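Local coordinates for genome polyprotein (PDB 6QWT), which is a viral precursor whose C-terminal piece, the 3Dpol RNA-dependent RNA polymerase, probably copies the RNA genome of a chicken sicinivirus, at residues K20-P25 against M410-G415; V32-A37 against Y405-M410; L86-M91 against I257-S262; L92-G97 against A182-R187; H221-Y226 against D335-T340. All coordinates share one frame; numbering follows the deposited sequence.

Contact 1 (K20-P25 against M410-G415)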
# COMPACT_ATOMS: atom_id res chain seq x y z
N LYS A 20 -0.73 19.53 8.22
CA LYS A 20 0.52 19.62 8.98
C LYS A 20 1.71 19.98 8.10
O LYS A 20 2.80 20.20 8.63
CB LYS A 20 0.79 18.29 9.69
CG LYS A 20 -0.39 17.76 10.48
CD LYS A 20 -0.09 17.70 11.97
CE LYS A 20 -1.09 16.81 12.70
NZ LYS A 20 -1.00 15.39 12.26
N LEU A 21 1.53 20.03 6.78
CA LEU A 21 2.62 20.33 5.87
C LEU A 21 2.77 21.84 5.74
O LEU A 21 1.83 22.53 5.33
CB LEU A 21 2.36 19.70 4.50
CG LEU A 21 2.53 18.18 4.41
CD1 LEU A 21 1.88 17.63 3.14
CD2 LEU A 21 4.00 17.81 4.47
N VAL A 22 3.95 22.35 6.09
CA VAL A 22 4.26 23.77 5.97
C VAL A 22 5.52 23.92 5.14
O VAL A 22 6.31 22.99 4.99
CB VAL A 22 4.43 24.44 7.35
CG1 VAL A 22 3.15 24.29 8.18
CG2 VAL A 22 5.60 23.83 8.09
N LYS A 23 5.68 25.12 4.56
CA LYS A 23 6.83 25.38 3.70
C LYS A 23 8.13 25.21 4.47
O LYS A 23 8.27 25.67 5.61
CB LYS A 23 6.74 26.78 3.11
CG LYS A 23 5.56 26.97 2.17
CD LYS A 23 5.53 28.38 1.59
CE LYS A 23 4.40 28.54 0.59
NZ LYS A 23 4.33 29.94 0.08
N SER A 24 9.09 24.55 3.84
CA SER A 24 10.38 24.24 4.43
C SER A 24 11.39 25.33 4.09
O SER A 24 11.14 26.18 3.22
CB SER A 24 10.86 22.88 3.95
OG SER A 24 11.57 22.98 2.73
N PRO A 25 12.55 25.35 4.75
CA PRO A 25 13.60 26.31 4.38
C PRO A 25 14.09 26.18 2.94
O PRO A 25 14.82 27.06 2.47
CB PRO A 25 14.73 26.01 5.37
CG PRO A 25 14.04 25.41 6.55
CD PRO A 25 12.90 24.62 5.98
N MET A 410 10.73 20.62 -0.19
CA MET A 410 10.22 21.97 -0.02
C MET A 410 9.13 22.06 1.04
O MET A 410 8.55 23.13 1.23
CB MET A 410 9.72 22.51 -1.36
CG MET A 410 10.74 22.35 -2.49
SD MET A 410 10.49 23.47 -3.89
CE MET A 410 9.20 22.61 -4.79
N TRP A 411 8.84 20.96 1.75
CA TRP A 411 7.80 20.94 2.76
C TRP A 411 8.28 20.13 3.96
O TRP A 411 9.15 19.26 3.84
CB TRP A 411 6.49 20.36 2.22
CG TRP A 411 5.98 21.08 1.01
CD1 TRP A 411 6.32 20.85 -0.28
CD2 TRP A 411 5.03 22.16 0.99
NE1 TRP A 411 5.65 21.72 -1.11
CE2 TRP A 411 4.84 22.53 -0.35
CE3 TRP A 411 4.31 22.84 1.99
CZ2 TRP A 411 3.98 23.55 -0.74
CZ3 TRP A 411 3.46 23.86 1.60
CH2 TRP A 411 3.30 24.20 0.25
N THR A 412 7.69 20.41 5.11
CA THR A 412 8.01 19.71 6.34
C THR A 412 6.75 19.56 7.18
O THR A 412 5.78 20.30 7.01
CB THR A 412 9.10 20.43 7.14
OG1 THR A 412 9.41 19.67 8.32
CG2 THR A 412 8.64 21.82 7.55
N ARG A 413 6.77 18.58 8.08
CA ARG A 413 5.68 18.37 9.02
C ARG A 413 5.98 18.92 10.41
O ARG A 413 5.17 18.74 11.32
CB ARG A 413 5.34 16.88 9.11
CG ARG A 413 4.23 16.44 8.17
CD ARG A 413 4.20 14.93 7.98
NE ARG A 413 3.88 14.56 6.61
CZ ARG A 413 2.65 14.38 6.15
NH1 ARG A 413 1.61 14.54 6.97
NH2 ARG A 413 2.44 14.05 4.89
N GLY A 414 7.12 19.58 10.59
CA GLY A 414 7.43 20.27 11.84
C GLY A 414 8.58 19.69 12.63
O GLY A 414 8.95 20.27 13.66
N GLY A 415 9.15 18.56 12.22
CA GLY A 415 10.28 18.00 12.91
C GLY A 415 11.55 18.75 12.57
O GLY A 415 11.53 19.79 11.90
O HOH W 1 3.04 21.12 11.35
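Val22 and Thr412 bind each other's backbones twice: Val22 N donates to Thr412 O over 2.9 Å, and Thr412 N donates to Val22 O at the same length. This is the hydrogen-bonded pair of an antiparallel two-stranded sheet. A third bond follows on one side of it, from Ser24 N to Met410 O at 3.0 Å. On the other side Lys20 O and Arg413 O are joined through a water that donates to both, and Arg413 CA lies 3.4 Å from Lys20 O in a CA-H...O contact.

Val22 CG2 meets Thr412 CG2 at 3.7 Å on one face of the sheet. Beyond this pair, the Trp411 ring runs alongside the Lys23 chain, both pointing the same way, with Trp411 CZ3 3.8 Å from Lys23 CG. A bend at chi3 (-142°) turns the Arg413 guanidinium so that Leu21 CD2 sits over one of its faces, toward the rim, while Arg413 NH2 donates to Asp159 O.

Second-shell bonds hold these groups in place. Thr412 OG1, anti to the backbone N (chi1 -178°), accepts from Gly414 N at 3.2 Å, an ST turn just past the strand; Ser24 OG bonds to Val409 O. Leu21 and Trp411 rest on Pro36 and Leu161, and Thr412 on Val420 of helix 417-428. Such a join between the N-terminal part of the chain and the thumb is consistent with the fingertip-to-thumb bridge that closes the encircled right hand of picornaviral polymerases.

Contact 2 (V32-A37 against Y405-M410)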
# COMPACT_ATOMS: atom_id res chain seq x y z
N VAL A 32 7.35 24.79 -8.11
CA VAL A 32 6.37 24.09 -7.27
C VAL A 32 5.33 23.44 -8.18
O VAL A 32 4.49 24.13 -8.77
CB VAL A 32 5.72 25.04 -6.26
CG1 VAL A 32 4.62 24.33 -5.49
CG2 VAL A 32 6.78 25.59 -5.31
N THR A 33 5.38 22.11 -8.29
CA THR A 33 4.38 21.35 -9.02
C THR A 33 3.47 20.55 -8.10
O THR A 33 2.58 19.85 -8.58
CB THR A 33 5.05 20.40 -10.02
OG1 THR A 33 5.68 19.32 -9.32
CG2 THR A 33 6.09 21.13 -10.85
N LYS A 34 3.69 20.62 -6.78
CA LYS A 34 2.90 19.88 -5.81
C LYS A 34 2.63 20.77 -4.61
O LYS A 34 3.44 21.63 -4.26
CB LYS A 34 3.61 18.60 -5.35
CG LYS A 34 3.51 17.43 -6.31
CD LYS A 34 4.57 16.38 -5.98
CE LYS A 34 4.08 14.98 -6.28
NZ LYS A 34 5.11 13.96 -5.89
N GLU A 35 1.48 20.54 -3.98
CA GLU A 35 1.05 21.28 -2.80
C GLU A 35 0.29 20.32 -1.90
O GLU A 35 -0.16 19.26 -2.34
CB GLU A 35 0.17 22.48 -3.18
CG GLU A 35 0.92 23.63 -3.81
CD GLU A 35 0.00 24.77 -4.22
OE1 GLU A 35 -1.15 24.80 -3.75
OE2 GLU A 35 0.44 25.63 -5.02
N PRO A 36 0.14 20.66 -0.61
CA PRO A 36 -0.66 19.81 0.28
C PRO A 36 -2.08 19.65 -0.21
O PRO A 36 -2.69 20.60 -0.71
CB PRO A 36 -0.60 20.56 1.62
CG PRO A 36 0.67 21.35 1.56
CD PRO A 36 0.80 21.76 0.12
N ALA A 37 -2.61 18.44 -0.07
CA ALA A 37 -3.96 18.13 -0.54
C ALA A 37 -4.99 19.01 0.16
O ALA A 37 -4.80 19.46 1.30
CB ALA A 37 -4.29 16.66 -0.30
N TYR A 405 11.70 13.69 -4.69
CA TYR A 405 12.54 14.36 -3.70
C TYR A 405 12.76 15.84 -3.99
O TYR A 405 13.15 16.58 -3.08
CB TYR A 405 13.90 13.66 -3.56
CG TYR A 405 14.62 13.35 -4.85
CD1 TYR A 405 14.47 12.12 -5.47
CD2 TYR A 405 15.47 14.28 -5.43
CE1 TYR A 405 15.15 11.82 -6.65
CE2 TYR A 405 16.15 14.00 -6.61
CZ TYR A 405 15.98 12.77 -7.22
OH TYR A 405 16.64 12.48 -8.39
N GLN A 406 12.52 16.29 -5.22
CA GLN A 406 12.58 17.72 -5.50
C GLN A 406 11.41 18.46 -4.86
O GLN A 406 11.56 19.57 -4.34
CB GLN A 406 12.61 17.97 -7.01
CG GLN A 406 13.95 17.65 -7.65
CD GLN A 406 13.89 17.68 -9.17
OE1 GLN A 406 12.81 17.68 -9.76
NE2 GLN A 406 15.06 17.69 -9.81
N GLN A 407 10.22 17.85 -4.88
CA GLN A 407 9.04 18.50 -4.31
C GLN A 407 8.96 18.29 -2.80
O GLN A 407 8.61 19.21 -2.06
CB GLN A 407 7.77 17.99 -4.99
CG GLN A 407 7.68 18.31 -6.47
CD GLN A 407 7.69 19.80 -6.76
OE1 GLN A 407 6.88 20.55 -6.22
NE2 GLN A 407 8.61 20.23 -7.62
N SER A 408 9.26 17.07 -2.32
CA SER A 408 9.10 16.78 -0.90
C SER A 408 10.02 17.63 -0.03
O SER A 408 9.65 17.98 1.09
CB SER A 408 9.36 15.30 -0.63
OG SER A 408 8.35 14.48 -1.20
N VAL A 409 11.21 17.96 -0.54
CA VAL A 409 12.17 18.70 0.27
C VAL A 409 11.69 20.11 0.57
O VAL A 409 12.18 20.74 1.51
CB VAL A 409 13.54 18.73 -0.43
CG1 VAL A 409 13.55 19.73 -1.57
CG2 VAL A 409 14.64 19.04 0.58
N MET A 410 10.73 20.62 -0.19
CA MET A 410 10.22 21.97 -0.02
C MET A 410 9.13 22.06 1.04
O MET A 410 8.55 23.13 1.23
CB MET A 410 9.72 22.51 -1.36
CG MET A 410 10.74 22.35 -2.49
SD MET A 410 10.49 23.47 -3.89
CE MET A 410 9.20 22.61 -4.79
O HOH W 2 6.01 21.38 -3.66
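Gln407, on helix 402-408, joins the thumb region to the N-terminal part of the chain: it reaches from the helix to the backbone of Thr33 and Lys34, where the chain enters strand 34-36. Its side chain folds at chi2 (-61°), which swings Gln407 OE1 up to the Thr33 amide: Thr33 N donates to Gln407 OE1 over 3.0 Å, from above the plane of the glutamine amide. Lys34 N adds a weak bond to the same oxygen. A water donates to Gln407 OE1 at 2.8 Å and to Lys34 O at 2.7 Å, so three donors, one of them weak, gather on one amide oxygen. With Gln407 NE2 given to Pro31 O, both ends of the amide are used and its flip is fixed.

Apolar parts fill in beside this polar centre. Lys34 CD lies 3.7 Å from Gln407 CG and packs on the first carbons of that side chain. Thr33 OG1 stands close to the amide carbon but bonds to Glu403, one helical turn earlier. Met410, bent at chi3, brings its methyl CE to Val32 CG2 at 3.9 Å.

Around the pair, strand 34-36 bonds along its backbone with strand 161-163, while Tyr405 and Val409 turn to helix 417-428 and Val409 also to helix 433-449; the end of segment 405-410 thus packs against the other thumb helices, while Gln407 faces the strand.

Contact 3 (L86-M91 against I257-S262)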
# COMPACT_ATOMS: atom_id res chain seq x y z
N LEU A 86 -0.57 -23.46 6.86
CA LEU A 86 -0.13 -22.31 7.63
C LEU A 86 -0.85 -22.30 8.98
O LEU A 86 -1.92 -22.89 9.14
CB LEU A 86 -0.38 -21.00 6.88
CG LEU A 86 0.34 -20.83 5.54
CD1 LEU A 86 -0.18 -19.60 4.83
CD2 LEU A 86 1.84 -20.75 5.73
N HIS A 87 -0.25 -21.60 9.94
CA HIS A 87 -0.75 -21.57 11.30
C HIS A 87 -0.97 -20.13 11.75
O HIS A 87 -0.57 -19.18 11.08
CB HIS A 87 0.22 -22.29 12.26
CG HIS A 87 0.30 -23.76 12.03
ND1 HIS A 87 -0.37 -24.68 12.81
CD2 HIS A 87 0.96 -24.48 11.09
CE1 HIS A 87 -0.12 -25.90 12.37
NE2 HIS A 87 0.68 -25.81 11.33
N THR A 88 -1.63 -19.99 12.89
CA THR A 88 -1.89 -18.69 13.49
C THR A 88 -0.75 -18.31 14.43
O THR A 88 -0.03 -19.17 14.96
CB THR A 88 -3.23 -18.69 14.23
OG1 THR A 88 -3.14 -19.50 15.40
CG2 THR A 88 -4.33 -19.22 13.33
N LEU A 89 -0.58 -17.01 14.62
CA LEU A 89 0.36 -16.50 15.60
C LEU A 89 -0.30 -16.37 16.96
O LEU A 89 -1.50 -16.10 17.06
CB LEU A 89 0.91 -15.13 15.17
CG LEU A 89 1.75 -15.05 13.90
CD1 LEU A 89 2.38 -13.67 13.78
CD2 LEU A 89 2.81 -16.14 13.87
N THR A 90 0.49 -16.59 18.01
CA THR A 90 0.01 -16.30 19.35
C THR A 90 -0.24 -14.80 19.49
O THR A 90 0.27 -13.99 18.72
CB THR A 90 1.03 -16.77 20.39
OG1 THR A 90 2.20 -15.94 20.32
CG2 THR A 90 1.44 -18.22 20.15
N MET A 91 -1.03 -14.44 20.50
CA MET A 91 -1.33 -13.03 20.72
C MET A 91 -0.06 -12.25 21.03
O MET A 91 0.10 -11.11 20.56
CB MET A 91 -2.34 -12.87 21.85
CG MET A 91 -2.75 -11.42 22.06
SD MET A 91 -3.89 -11.20 23.42
CE MET A 91 -5.26 -12.23 22.91
N ILE A 257 -5.17 -22.14 6.43
CA ILE A 257 -4.79 -21.68 7.76
C ILE A 257 -5.37 -22.63 8.80
O ILE A 257 -6.59 -22.84 8.85
CB ILE A 257 -5.25 -20.24 8.01
CG1 ILE A 257 -4.46 -19.27 7.11
CG2 ILE A 257 -5.08 -19.86 9.48
CD1 ILE A 257 -5.08 -17.90 7.01
N GLN A 258 -4.51 -23.20 9.64
CA GLN A 258 -4.92 -24.12 10.69
C GLN A 258 -5.20 -23.34 11.97
O GLN A 258 -4.31 -22.64 12.48
CB GLN A 258 -3.84 -25.18 10.93
CG GLN A 258 -3.32 -25.83 9.66
CD GLN A 258 -4.39 -26.62 8.93
OE1 GLN A 258 -5.06 -27.46 9.52
NE2 GLN A 258 -4.56 -26.33 7.64
N LEU A 259 -6.41 -23.46 12.48
CA LEU A 259 -6.84 -22.65 13.61
C LEU A 259 -6.62 -23.39 14.93
O LEU A 259 -6.79 -24.62 14.99
CB LEU A 259 -8.31 -22.27 13.48
CG LEU A 259 -8.65 -21.34 12.31
CD1 LEU A 259 -10.14 -21.05 12.26
CD2 LEU A 259 -7.86 -20.05 12.40
N PRO A 260 -6.25 -22.68 15.99
CA PRO A 260 -6.09 -23.31 17.30
C PRO A 260 -7.44 -23.53 17.96
O PRO A 260 -8.45 -23.00 17.50
CB PRO A 260 -5.25 -22.28 18.07
CG PRO A 260 -5.65 -20.98 17.49
CD PRO A 260 -5.95 -21.23 16.03
N PRO A 261 -7.50 -24.32 19.04
CA PRO A 261 -8.81 -24.67 19.61
C PRO A 261 -9.61 -23.49 20.14
O PRO A 261 -10.85 -23.56 20.16
CB PRO A 261 -8.45 -25.64 20.75
CG PRO A 261 -7.09 -26.16 20.41
CD PRO A 261 -6.39 -25.02 19.72
N SER A 262 -8.96 -22.41 20.56
CA SER A 262 -9.67 -21.29 21.18
C SER A 262 -10.36 -20.38 20.17
O SER A 262 -10.95 -19.37 20.58
CB SER A 262 -8.70 -20.45 22.02
OG SER A 262 -7.48 -20.22 21.32
O HOH W 3 -2.54 -21.92 14.93
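Leu86 and Ile257 pair side by side in a short parallel sheet, their CA atoms 4.7 Å apart, and the two chains run 41° from each other. The bond that holds the register is Gln258 N to Leu86 O, 2.7 Å long and almost straight at hydrogen. Ile257 CA adds a CA-H...O contact to the same carbonyl oxygen, which thus receives two neighbouring groups of one chain; Leu86 also bonds by its backbone to Ile256. One residue further on, the pairing of the chains becomes loose.

Leu86 and Ile257 put their side chains on one face of this sheet, with Leu86 resting on Leu193 of helix 191-198. The contact lies between the end of helix 243-256, which follows the strand bearing motif A of the polymerase palm, and the stretch that leads to helix 91-96, N-capped by a bond from Glu93 N to Thr90 OG1.

His87 and Gln258 meet through their side chains. Gln258 CB lies over the imidazole of His87, 4.2 Å from the ring centroid and 25° off the normal, a CH-pi contact displaced toward the ring's rim. Bent at chi2 (-64°), the glutamine then leads its NE2 back to Ile256 O. Thr88, pointing toward the other chain, uses both branches: its CG2 meets Leu259 CD2 at 3.7 Å and Ile257 CG2 at 4.0 Å, and its OG1 reaches Pro260 CD at 3.4 Å. A water bridges the diverging chains, accepting from Thr88 N at 3.0 Å and donating to Gln258 O at 3.1 Å.

Contact 4 (L92-G97 against A182-R187)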
# COMPACT_ATOMS: atom_id res chain seq x y z
N LEU A 92 0.85 -12.84 21.80
CA LEU A 92 2.10 -12.16 22.13
C LEU A 92 2.99 -12.03 20.90
O LEU A 92 3.68 -11.02 20.73
CB LEU A 92 2.82 -12.91 23.25
CG LEU A 92 2.33 -12.59 24.66
CD1 LEU A 92 2.65 -13.73 25.61
CD2 LEU A 92 2.94 -11.29 25.16
N GLU A 93 3.01 -13.06 20.04
CA GLU A 93 3.77 -12.96 18.80
C GLU A 93 3.19 -11.90 17.88
O GLU A 93 3.94 -11.14 17.24
CB GLU A 93 3.81 -14.31 18.10
CG GLU A 93 4.91 -15.24 18.59
CD GLU A 93 4.78 -16.65 18.03
OE1 GLU A 93 3.64 -17.10 17.79
OE2 GLU A 93 5.83 -17.30 17.84
N ALA A 94 1.86 -11.81 17.80
CA ALA A 94 1.24 -10.80 16.96
C ALA A 94 1.56 -9.39 17.44
O ALA A 94 1.62 -8.46 16.63
CB ALA A 94 -0.27 -11.02 16.90
N ILE A 95 1.77 -9.22 18.74
CA ILE A 95 2.08 -7.91 19.29
C ILE A 95 3.57 -7.59 19.13
O ILE A 95 3.94 -6.52 18.63
CB ILE A 95 1.65 -7.83 20.76
CG1 ILE A 95 0.12 -7.85 20.87
CG2 ILE A 95 2.22 -6.58 21.43
CD1 ILE A 95 -0.39 -8.07 22.28
N ASN A 96 4.43 -8.52 19.54
CA ASN A 96 5.86 -8.25 19.64
C ASN A 96 6.67 -8.73 18.43
O ASN A 96 7.79 -8.25 18.24
CB ASN A 96 6.43 -8.90 20.90
CG ASN A 96 5.83 -8.32 22.17
OD1 ASN A 96 6.19 -7.21 22.58
ND2 ASN A 96 4.91 -9.05 22.77
N GLY A 97 6.15 -9.65 17.64
CA GLY A 97 6.80 -10.06 16.41
C GLY A 97 7.44 -11.44 16.53
O GLY A 97 7.45 -12.07 17.59
N ALA A 182 -8.63 -5.05 16.43
CA ALA A 182 -8.86 -5.73 15.16
C ALA A 182 -7.55 -6.04 14.45
O ALA A 182 -7.46 -7.03 13.72
CB ALA A 182 -9.77 -4.89 14.26
N ILE A 183 -6.53 -5.20 14.65
CA ILE A 183 -5.25 -5.44 14.00
C ILE A 183 -4.55 -6.64 14.62
O ILE A 183 -4.00 -7.49 13.91
CB ILE A 183 -4.39 -4.16 14.07
CG1 ILE A 183 -4.77 -3.22 12.93
CG2 ILE A 183 -2.91 -4.50 14.01
CD1 ILE A 183 -4.56 -1.76 13.26
N ILE A 184 -4.57 -6.73 15.95
CA ILE A 184 -3.91 -7.85 16.63
C ILE A 184 -4.62 -9.16 16.32
O ILE A 184 -3.97 -10.19 16.09
CB ILE A 184 -3.82 -7.58 18.14
CG1 ILE A 184 -2.91 -6.38 18.41
CG2 ILE A 184 -3.30 -8.80 18.87
CD1 ILE A 184 -2.91 -5.92 19.84
N ALA A 185 -5.96 -9.15 16.29
CA ALA A 185 -6.69 -10.35 15.90
C ALA A 185 -6.36 -10.75 14.46
O ALA A 185 -6.23 -11.93 14.16
CB ALA A 185 -8.19 -10.12 16.06
N GLY A 186 -6.23 -9.76 13.57
CA GLY A 186 -5.88 -10.06 12.20
C GLY A 186 -4.47 -10.60 12.05
O GLY A 186 -4.22 -11.51 11.26
N ARG A 187 -3.53 -10.04 12.82
CA ARG A 187 -2.17 -10.57 12.82
C ARG A 187 -2.10 -11.95 13.46
O ARG A 187 -1.15 -12.70 13.20
CB ARG A 187 -1.22 -9.61 13.54
CG ARG A 187 -1.10 -8.25 12.88
CD ARG A 187 -0.21 -7.32 13.69
NE ARG A 187 1.01 -6.99 12.97
CZ ARG A 187 2.23 -7.33 13.37
NH1 ARG A 187 2.40 -8.01 14.50
NH2 ARG A 187 3.29 -7.00 12.64
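Ile184 is the first residue of segment 182-187 to touch helix 92-96, and it meets two successive residues there. Its CG1 branch ends at CD1, 3.7 Å from Ile95 CG1, and the two isoleucine chains cross obliquely. Its other branch, CG2, lies 4.2 Å from Ala94 CB, and its carbonyl Ile184 O comes within 3.9 Å of the same methyl. Phe124 touches both isoleucines, extending the apolar patch. Ala185 faces away and touches Cys145 and Leu146 of helix 136-147, so the helix is covered on that flank as well. Past Gly186, Arg187 CA stands 5.4 Å from Ala94 CA.

Arg187 works at two levels. Its CB packs against Ala94 CB at 3.8 Å, and further out Arg187 CD passes 3.6 Å from Ala94 O. A turn at chi3 (114°) then sets the guanidinium with its edge toward that carbonyl, NH1 foremost. The modelled separation of NH1 and Ala94 O is implausibly short, so a bond between them is doubtful. Arg187 NH2 donates to Asp102 O. The group lies near the last turn of helix 92-96, whose dipole might attract it; the helix ends at Gly97, whose phi is positive.

The axes of the two segments approach to 8.8 Å and make 115° between their directions, with alanine at the crossing. The result is a steep helix-helix packing, probably on the fingers side of the polymerase, made by helix 180-189, which follows what is probably motif F.

Contact 5 (H221-Y226 against D335-T340)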
# COMPACT_ATOMS: atom_id res chain seq x y z
N HIS A 221 15.81 -9.24 -12.32
CA HIS A 221 16.21 -10.48 -12.98
C HIS A 221 15.06 -11.48 -13.08
O HIS A 221 15.13 -12.40 -13.91
CB HIS A 221 17.39 -11.10 -12.24
CG HIS A 221 18.65 -10.29 -12.33
ND1 HIS A 221 19.32 -10.08 -13.52
CD2 HIS A 221 19.35 -9.61 -11.39
CE1 HIS A 221 20.38 -9.33 -13.30
NE2 HIS A 221 20.42 -9.03 -12.02
N SER A 222 14.01 -11.32 -12.28
CA SER A 222 12.87 -12.23 -12.38
C SER A 222 12.09 -12.01 -13.67
O SER A 222 11.44 -12.94 -14.16
CB SER A 222 11.95 -12.07 -11.17
OG SER A 222 11.07 -10.97 -11.34
N PHE A 223 12.15 -10.81 -14.23
CA PHE A 223 11.49 -10.49 -15.49
C PHE A 223 12.41 -10.64 -16.70
O PHE A 223 12.24 -9.93 -17.69
CB PHE A 223 10.91 -9.08 -15.44
CG PHE A 223 9.64 -8.97 -14.65
CD1 PHE A 223 9.66 -8.46 -13.36
CD2 PHE A 223 8.43 -9.37 -15.19
CE1 PHE A 223 8.49 -8.35 -12.62
CE2 PHE A 223 7.26 -9.27 -14.46
CZ PHE A 223 7.29 -8.76 -13.17
N LEU A 224 13.38 -11.56 -16.64
CA LEU A 224 14.36 -11.66 -17.71
C LEU A 224 13.97 -12.64 -18.81
O LEU A 224 14.40 -12.45 -19.95
CB LEU A 224 15.73 -12.02 -17.13
CG LEU A 224 16.66 -10.82 -16.90
CD1 LEU A 224 17.95 -11.24 -16.21
CD2 LEU A 224 16.98 -10.12 -18.23
N ASP A 225 13.13 -13.64 -18.52
CA ASP A 225 12.64 -14.49 -19.60
C ASP A 225 11.69 -13.77 -20.55
O ASP A 225 11.25 -14.38 -21.53
CB ASP A 225 11.93 -15.72 -19.02
CG ASP A 225 12.90 -16.78 -18.53
OD1 ASP A 225 14.10 -16.66 -18.81
OD2 ASP A 225 12.45 -17.73 -17.85
N TYR A 226 11.38 -12.50 -20.30
CA TYR A 226 10.35 -11.78 -21.04
C TYR A 226 10.97 -10.61 -21.78
O TYR A 226 11.72 -9.83 -21.19
CB TYR A 226 9.25 -11.30 -20.08
CG TYR A 226 8.73 -12.38 -19.17
CD1 TYR A 226 9.36 -12.69 -17.97
CD2 TYR A 226 7.59 -13.11 -19.51
CE1 TYR A 226 8.89 -13.68 -17.14
CE2 TYR A 226 7.11 -14.11 -18.69
CZ TYR A 226 7.77 -14.39 -17.51
OH TYR A 226 7.29 -15.39 -16.68
N ASP A 335 -0.33 -1.06 -7.58
CA ASP A 335 0.81 -1.00 -8.48
C ASP A 335 1.17 -2.40 -8.97
O ASP A 335 1.18 -3.35 -8.18
CB ASP A 335 2.01 -0.35 -7.79
CG ASP A 335 1.76 1.10 -7.46
OD1 ASP A 335 1.80 1.94 -8.39
OD2 ASP A 335 1.53 1.40 -6.28
N VAL A 336 1.48 -2.52 -10.26
CA VAL A 336 1.58 -3.81 -10.93
C VAL A 336 2.69 -3.77 -11.95
O VAL A 336 2.77 -2.84 -12.77
CB VAL A 336 0.27 -4.22 -11.64
CG1 VAL A 336 0.57 -5.42 -12.55
CG2 VAL A 336 -0.79 -4.52 -10.63
N LEU A 337 3.51 -4.81 -11.92
CA LEU A 337 4.28 -5.21 -13.07
C LEU A 337 3.83 -6.60 -13.52
O LEU A 337 3.55 -7.46 -12.69
CB LEU A 337 5.80 -5.24 -12.78
CG LEU A 337 6.49 -3.96 -12.33
CD1 LEU A 337 7.98 -4.23 -12.13
CD2 LEU A 337 6.28 -2.86 -13.35
N TYR A 338 3.75 -6.82 -14.83
CA TYR A 338 3.43 -8.15 -15.33
C TYR A 338 4.13 -8.37 -16.66
O TYR A 338 4.50 -7.43 -17.36
CB TYR A 338 1.91 -8.37 -15.44
CG TYR A 338 1.26 -7.78 -16.67
CD1 TYR A 338 1.22 -8.48 -17.87
CD2 TYR A 338 0.64 -6.54 -16.63
CE1 TYR A 338 0.62 -7.96 -18.99
CE2 TYR A 338 0.02 -6.01 -17.75
CZ TYR A 338 0.02 -6.72 -18.93
OH TYR A 338 -0.59 -6.20 -20.05
N ALA A 339 4.30 -9.65 -16.99
CA ALA A 339 4.90 -10.05 -18.26
C ALA A 339 4.38 -11.44 -18.59
O ALA A 339 4.28 -12.30 -17.72
CB ALA A 339 6.42 -10.05 -18.17
N THR A 340 4.04 -11.65 -19.87
CA THR A 340 3.58 -12.94 -20.36
C THR A 340 4.30 -13.27 -21.66
O THR A 340 4.77 -12.39 -22.38
CB THR A 340 2.07 -12.96 -20.61
OG1 THR A 340 1.74 -12.03 -21.65
CG2 THR A 340 1.30 -12.58 -19.35
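Phe223 and Tyr226 both hold CG anti to the carbonyl carbon (chi1 -77° and -50°), and this brings two rings from the turn after helix 212-222 onto Leu337 and Ala339. Strand 335-340 is the second arm of the motif C hairpin in the polymerase palm: it starts at Asp335, the last residue of the Tyr-Gly-Asp-Asp sequence, close to Asp233 of motif A. The contact covers the far part of that arm by apolar packing alone, with no hydrogen bond across it.

Alternation along the strand selects the partners. Leu337 and Ala339 point toward the turn, whereas Tyr338 and Thr340 point away, Tyr338 meeting Trp230 of the adjacent strand. Arg328 of strand 327-332 touches both aromatic residues of the turn. Phe223 spans the two inward residues: its CZ touches Leu337 CB at 3.8 Å, and its CD2 edge meets Ala339 CB, near the plane of the ring, at 3.7 Å. The methyl thus lies between an edge of one ring and a face of the other: Ala339 CB stands over the Tyr226 ring, 3.8 Å from its centroid and only 3.4 Å from Tyr226 CG.

How the contacts relate
Contacts 1 and 2 form one continuous patch of packing: they share Met410, strand 22-23 runs on to strand 34-36 and helix 402-408 to strand 411-412, and both tie the N-terminal chain to the thumb region. Contacts 3 and 4 are likewise neighbours, Leu89 packing on Arg187 O, with strand 86-87 leading into helix 91-96; contact 3 lies on the opposite side of the chain's centre from the first pair. Contact 5 touches none of the others, its nearest atoms about 13 Å from contact 2. Chemistry follows place. The partly buried contacts 1 to 3 rely on backbone or amide hydrogen bonds and bridging waters, whereas the buried contacts 4 and 5 depend mainly on apolar packing.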